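Local coordinates for protein phenazine-1-carboxylate N-methyltransferase (Pseudomonas aeruginosa, PDB 2IP2) that methylates phenazine-1-carboxylate with S-adenosyl-L-methionine to give 5-methylphenazine-1-carboxylate on the route to the virulence pigment pyocyanin, at residues Ile243-Leu255 / Arg300-Phe314. Numbering follows the deposited sequence.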
loop_
_atom_site.group_PDB
_atom_site.type_symbol
_atom_site.label_atom_id
_atom_site.label_comp_id
_atom_site.label_asym_id
_atom_site.label_seq_id
_atom_site.Cartn_x
_atom_site.Cartn_y
_atom_site.Cartn_z
ATOM N N ILE A 243 16.133 -24.870 -0.840
ATOM C CA ILE A 243 17.286 -24.526 -1.661
ATOM C C ILE A 243 17.662 -23.029 -1.533
ATOM O O ILE A 243 18.857 -22.675 -1.446
ATOM C CB ILE A 243 17.028 -24.961 -3.128
ATOM C CG1 ILE A 243 17.114 -26.486 -3.243
ATOM C CG2 ILE A 243 17.977 -24.273 -4.124
ATOM C CD1 ILE A 243 18.469 -27.087 -2.831
ATOM N N GLY A 244 16.636 -22.170 -1.485
ATOM C CA GLY A 244 16.821 -20.703 -1.412
ATOM C C GLY A 244 17.833 -20.267 -0.369
ATOM O O GLY A 244 18.525 -19.249 -0.516
ATOM N N ASP A 245 17.944 -21.052 0.692
ATOM C CA ASP A 245 18.777 -20.648 1.789
ATOM C C ASP A 245 20.190 -21.233 1.715
ATOM O O ASP A 245 21.033 -20.901 2.565
ATOM C CB ASP A 245 18.119 -21.044 3.116
ATOM C CG ASP A 245 18.692 -20.285 4.311
ATOM O OD1 ASP A 245 19.433 -19.292 4.111
ATOM O OD2 ASP A 245 18.393 -20.687 5.457
ATOM N N LEU A 246 20.445 -22.064 0.694
ATOM C CA LEU A 246 21.651 -22.888 0.591
ATOM C C LEU A 246 22.621 -22.324 -0.442
ATOM O O LEU A 246 22.190 -21.886 -1.498
ATOM C CB LEU A 246 21.290 -24.339 0.208
ATOM C CG LEU A 246 20.535 -25.257 1.197
ATOM C CD1 LEU A 246 20.406 -26.657 0.559
ATOM C CD2 LEU A 246 21.226 -25.353 2.526
ATOM N N ASP A 247 23.920 -22.330 -0.126
ATOM C CA ASP A 247 24.946 -21.970 -1.136
ATOM C C ASP A 247 25.152 -23.099 -2.162
ATOM O O ASP A 247 24.515 -24.166 -2.060
ATOM C CB ASP A 247 26.260 -21.540 -0.460
ATOM C CG ASP A 247 26.996 -22.684 0.277
ATOM O OD1 ASP A 247 26.686 -23.897 0.107
ATOM O OD2 ASP A 247 27.932 -22.337 1.035
ATOM N N GLU A 248 26.026 -22.866 -3.148
ATOM C CA GLU A 248 26.359 -23.848 -4.176
ATOM C C GLU A 248 26.763 -25.201 -3.616
ATOM O O GLU A 248 26.185 -26.235 -3.977
ATOM C CB GLU A 248 27.519 -23.342 -5.045
ATOM C CG GLU A 248 27.108 -22.841 -6.390
ATOM C CD GLU A 248 26.545 -23.933 -7.287
ATOM O OE1 GLU A 248 27.242 -24.920 -7.624
ATOM O OE2 GLU A 248 25.390 -23.757 -7.695
ATOM N N ALA A 249 27.795 -25.179 -2.777
ATOM C CA ALA A 249 28.316 -26.386 -2.143
ATOM C C ALA A 249 27.211 -27.203 -1.454
ATOM O O ALA A 249 27.081 -28.413 -1.712
ATOM C CB ALA A 249 29.435 -26.041 -1.127
ATOM N N ALA A 250 26.476 -26.539 -0.550
ATOM C CA ALA A 250 25.410 -27.183 0.235
ATOM C C ALA A 250 24.300 -27.732 -0.658
ATOM O O ALA A 250 23.844 -28.870 -0.446
ATOM C CB ALA A 250 24.853 -26.211 1.331
ATOM N N SER A 251 23.915 -26.963 -1.688
ATOM C CA SER A 251 22.871 -27.406 -2.606
ATOM C C SER A 251 23.301 -28.620 -3.387
ATOM O O SER A 251 22.476 -29.481 -3.704
ATOM C CB SER A 251 22.413 -26.305 -3.577
ATOM O OG SER A 251 21.911 -25.159 -2.890
ATOM N N LEU A 252 24.595 -28.705 -3.715
ATOM C CA LEU A 252 25.026 -29.850 -4.494
ATOM C C LEU A 252 25.122 -31.078 -3.576
ATOM O O LEU A 252 24.819 -32.184 -4.023
ATOM C CB LEU A 252 26.349 -29.565 -5.263
ATOM C CG LEU A 252 26.372 -28.680 -6.527
ATOM C CD1 LEU A 252 27.810 -28.646 -7.042
ATOM C CD2 LEU A 252 25.433 -29.134 -7.651
ATOM N N ARG A 253 25.476 -30.892 -2.307
ATOM C CA ARG A 253 25.441 -32.037 -1.378
ATOM C C ARG A 253 24.006 -32.575 -1.238
ATOM O O ARG A 253 23.788 -33.771 -1.332
ATOM C CB ARG A 253 25.987 -31.740 0.016
ATOM C CG ARG A 253 27.493 -31.359 0.129
ATOM C CD ARG A 253 28.008 -31.513 1.588
ATOM N NE ARG A 253 27.883 -32.898 2.054
ATOM C CZ ARG A 253 28.782 -33.865 1.825
ATOM N NH1 ARG A 253 29.910 -33.596 1.164
ATOM N NH2 ARG A 253 28.559 -35.094 2.282
ATOM N N LEU A 254 23.033 -31.679 -1.077
ATOM C CA LEU A 254 21.643 -32.104 -0.891
ATOM C C LEU A 254 21.133 -32.848 -2.144
ATOM O O LEU A 254 20.566 -33.954 -2.080
ATOM C CB LEU A 254 20.758 -30.859 -0.596
ATOM C CG LEU A 254 19.282 -31.181 -0.514
ATOM C CD1 LEU A 254 19.020 -32.013 0.742
ATOM C CD2 LEU A 254 18.518 -29.841 -0.464
ATOM N N LEU A 255 21.346 -32.242 -3.288
ATOM C CA LEU A 255 20.873 -32.797 -4.531
ATOM C C LEU A 255 21.478 -34.175 -4.819
ATOM O O LEU A 255 20.784 -35.060 -5.333
ATOM C CB LEU A 255 21.112 -31.834 -5.687
ATOM C CG LEU A 255 20.240 -30.563 -5.650
ATOM C CD1 LEU A 255 20.727 -29.578 -6.704
ATOM C CD2 LEU A 255 18.783 -30.922 -5.850
ATOM N N ARG A 300 16.219 -16.979 -6.047
ATOM C CA ARG A 300 16.978 -17.246 -7.259
ATOM C C ARG A 300 16.144 -17.003 -8.499
ATOM O O ARG A 300 14.931 -17.036 -8.471
ATOM C CB ARG A 300 17.427 -18.699 -7.272
ATOM C CG ARG A 300 18.672 -19.009 -6.401
ATOM C CD ARG A 300 19.157 -20.399 -6.731
ATOM N NE ARG A 300 20.453 -20.722 -6.131
ATOM C CZ ARG A 300 20.590 -21.225 -4.908
ATOM N NH1 ARG A 300 19.510 -21.430 -4.143
ATOM N NH2 ARG A 300 21.797 -21.524 -4.442
ATOM N N THR A 301 16.792 -16.798 -9.635
ATOM C CA THR A 301 16.034 -16.807 -10.861
ATOM C C THR A 301 15.697 -18.265 -11.150
ATOM O O THR A 301 16.382 -19.214 -10.680
ATOM C CB THR A 301 16.824 -16.245 -12.069
ATOM O OG1 THR A 301 17.998 -17.037 -12.267
ATOM C CG2 THR A 301 17.176 -14.741 -11.880
ATOM N N THR A 302 14.645 -18.438 -11.909
ATOM C CA THR A 302 14.215 -19.763 -12.366
ATOM C C THR A 302 15.366 -20.453 -13.085
ATOM O O THR A 302 15.647 -21.640 -12.834
ATOM C CB THR A 302 13.030 -19.632 -13.335
ATOM O OG1 THR A 302 11.960 -18.913 -12.688
ATOM C CG2 THR A 302 12.543 -21.022 -13.784
ATOM N N GLU A 303 16.005 -19.702 -13.996
ATOM C CA GLU A 303 17.201 -20.186 -14.711
ATOM C C GLU A 303 18.277 -20.705 -13.752
ATOM O O GLU A 303 18.826 -21.780 -13.972
ATOM C CB GLU A 303 17.779 -19.095 -15.635
ATOM C CG GLU A 303 19.033 -19.564 -16.417
ATOM C CD GLU A 303 19.273 -18.809 -17.766
ATOM O OE1 GLU A 303 19.090 -17.555 -17.797
ATOM O OE2 GLU A 303 19.657 -19.480 -18.782
ATOM N N GLU A 304 18.613 -19.930 -12.724
ATOM C CA GLU A 304 19.594 -20.356 -11.731
ATOM C C GLU A 304 19.149 -21.681 -11.103
ATOM O O GLU A 304 19.991 -22.538 -10.832
ATOM C CB GLU A 304 19.818 -19.288 -10.655
ATOM C CG GLU A 304 20.514 -17.977 -11.147
ATOM C CD GLU A 304 20.621 -16.826 -10.081
ATOM O OE1 GLU A 304 19.711 -16.609 -9.236
ATOM O OE2 GLU A 304 21.639 -16.094 -10.098
ATOM N N VAL A 305 17.847 -21.879 -10.893
ATOM C CA VAL A 305 17.441 -23.115 -10.195
ATOM C C VAL A 305 17.575 -24.317 -11.148
ATOM O O VAL A 305 18.067 -25.373 -10.791
ATOM C CB VAL A 305 16.036 -23.017 -9.546
ATOM C CG1 VAL A 305 15.587 -24.410 -9.055
ATOM C CG2 VAL A 305 16.053 -21.940 -8.370
ATOM N N VAL A 306 17.174 -24.105 -12.382
ATOM C CA VAL A 306 17.277 -25.126 -13.419
ATOM C C VAL A 306 18.754 -25.525 -13.618
ATOM O O VAL A 306 19.080 -26.740 -13.630
ATOM C CB VAL A 306 16.603 -24.619 -14.710
ATOM C CG1 VAL A 306 16.988 -25.454 -15.917
ATOM C CG2 VAL A 306 15.032 -24.558 -14.546
ATOM N N ASP A 307 19.639 -24.526 -13.715
ATOM C CA ASP A 307 21.084 -24.782 -13.894
ATOM C C ASP A 307 21.727 -25.486 -12.690
ATOM O O ASP A 307 22.629 -26.310 -12.835
ATOM C CB ASP A 307 21.837 -23.479 -14.145
ATOM C CG ASP A 307 21.591 -22.925 -15.510
ATOM O OD1 ASP A 307 20.959 -23.625 -16.338
ATOM O OD2 ASP A 307 21.998 -21.757 -15.726
ATOM N N LEU A 308 21.256 -25.145 -11.496
ATOM C CA LEU A 308 21.742 -25.760 -10.276
ATOM C C LEU A 308 21.315 -27.218 -10.244
ATOM O O LEU A 308 22.118 -28.108 -9.866
ATOM C CB LEU A 308 21.251 -24.986 -9.045
ATOM C CG LEU A 308 21.586 -25.590 -7.671
ATOM C CD1 LEU A 308 23.086 -25.811 -7.405
ATOM C CD2 LEU A 308 20.960 -24.748 -6.525
ATOM N N LEU A 309 20.074 -27.467 -10.659
ATOM C CA LEU A 309 19.523 -28.845 -10.761
ATOM C C LEU A 309 20.369 -29.709 -11.691
ATOM O O LEU A 309 20.769 -30.813 -11.301
ATOM C CB LEU A 309 18.075 -28.847 -11.235
ATOM C CG LEU A 309 17.084 -28.433 -10.106
ATOM C CD1 LEU A 309 15.665 -28.341 -10.667
ATOM C CD2 LEU A 309 17.135 -29.411 -8.952
ATOM N N GLY A 310 20.641 -29.189 -12.896
ATOM C CA GLY A 310 21.532 -29.842 -13.870
ATOM C C GLY A 310 22.903 -30.141 -13.291
ATOM O O GLY A 310 23.416 -31.241 -13.494
ATOM N N ARG A 311 23.480 -29.191 -12.548
ATOM C CA ARG A 311 24.809 -29.352 -11.947
ATOM C C ARG A 311 24.731 -30.511 -10.948
ATOM O O ARG A 311 25.705 -31.256 -10.742
ATOM C CB ARG A 311 25.192 -28.071 -11.232
ATOM C CG ARG A 311 26.564 -27.488 -11.542
ATOM C CD ARG A 311 26.489 -26.021 -11.930
ATOM N NE ARG A 311 26.042 -25.118 -10.859
ATOM C CZ ARG A 311 25.225 -24.077 -11.054
ATOM N NH1 ARG A 311 24.729 -23.814 -12.266
ATOM N NH2 ARG A 311 24.908 -23.296 -10.036
ATOM N N GLY A 312 23.550 -30.703 -10.358
ATOM C CA GLY A 312 23.376 -31.785 -9.405
ATOM C C GLY A 312 22.952 -33.096 -10.048
ATOM O O GLY A 312 22.535 -34.025 -9.354
ATOM N N GLY A 313 23.063 -33.202 -11.380
ATOM C CA GLY A 313 22.702 -34.450 -12.061
ATOM C C GLY A 313 21.219 -34.649 -12.227
ATOM O O GLY A 313 20.737 -35.795 -12.225
ATOM N N PHE A 314 20.484 -33.537 -12.351
ATOM C CA PHE A 314 19.056 -33.569 -12.684
ATOM C C PHE A 314 18.630 -32.881 -14.000
ATOM O O PHE A 314 19.248 -31.903 -14.423
ATOM C CB PHE A 314 18.213 -33.021 -11.530
ATOM C CG PHE A 314 18.222 -33.910 -10.334
ATOM C CD1 PHE A 314 17.333 -34.985 -10.253
ATOM C CD2 PHE A 314 19.135 -33.706 -9.322
ATOM C CE1 PHE A 314 17.366 -35.842 -9.142
ATOM C CE2 PHE A 314 19.177 -34.560 -8.208
ATOM C CZ PHE A 314 18.285 -35.620 -8.134
HETATM O O HOH W 1 24.162 -21.224 -6.028
#
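Helices 248-255 and 302-311 pack with their axes 9.8 Å apart at closest and cross at -57°. The backbones come close where Leu252 CA lies 5.5 Å from Gly312 CA, just past the end of helix 302-311. Leu308 is the knob of this packing. With CG anti to the backbone N (chi1 175°), it enters the hole formed by Glu248, Ser251, Leu252 and Leu255. Leu308 CD2 lies 3.6 Å from Ser251 CB and also sits over one face of the Arg300 guanidinium. The extended Arg300 chain reaches the turn before helix 248-255. Arg300 NH1 donates to Ile243 O (3.0 Å) from above the carbonyl plane, while Leu246 N reaches that oxygen from the opposite face. Arg300 NH2 meets Leu246 O at 3.0 Å, nearly along the C=O axis. A water joins this NH2 to Glu248 OE2. The Glu248 carboxylate pairs with Arg311 in a salt bridge, but its exact geometry is doubtful because Glu248 OE2 and Arg311 NH2 are modelled unusually close. Farther along, Leu255 CD2 touches Leu309 CD2 at 3.8 Å, and the Phe314 ring turns its edge to Leu255 O. A Schellman motif at Gly313 ends helix 302-311 and leads into strand 314-322. Within the Rossmann-like methyltransferase domain, Leu255 also packs on strand 236-240, while Leu309 and Phe314 rest on strands 267-272 and 326-333.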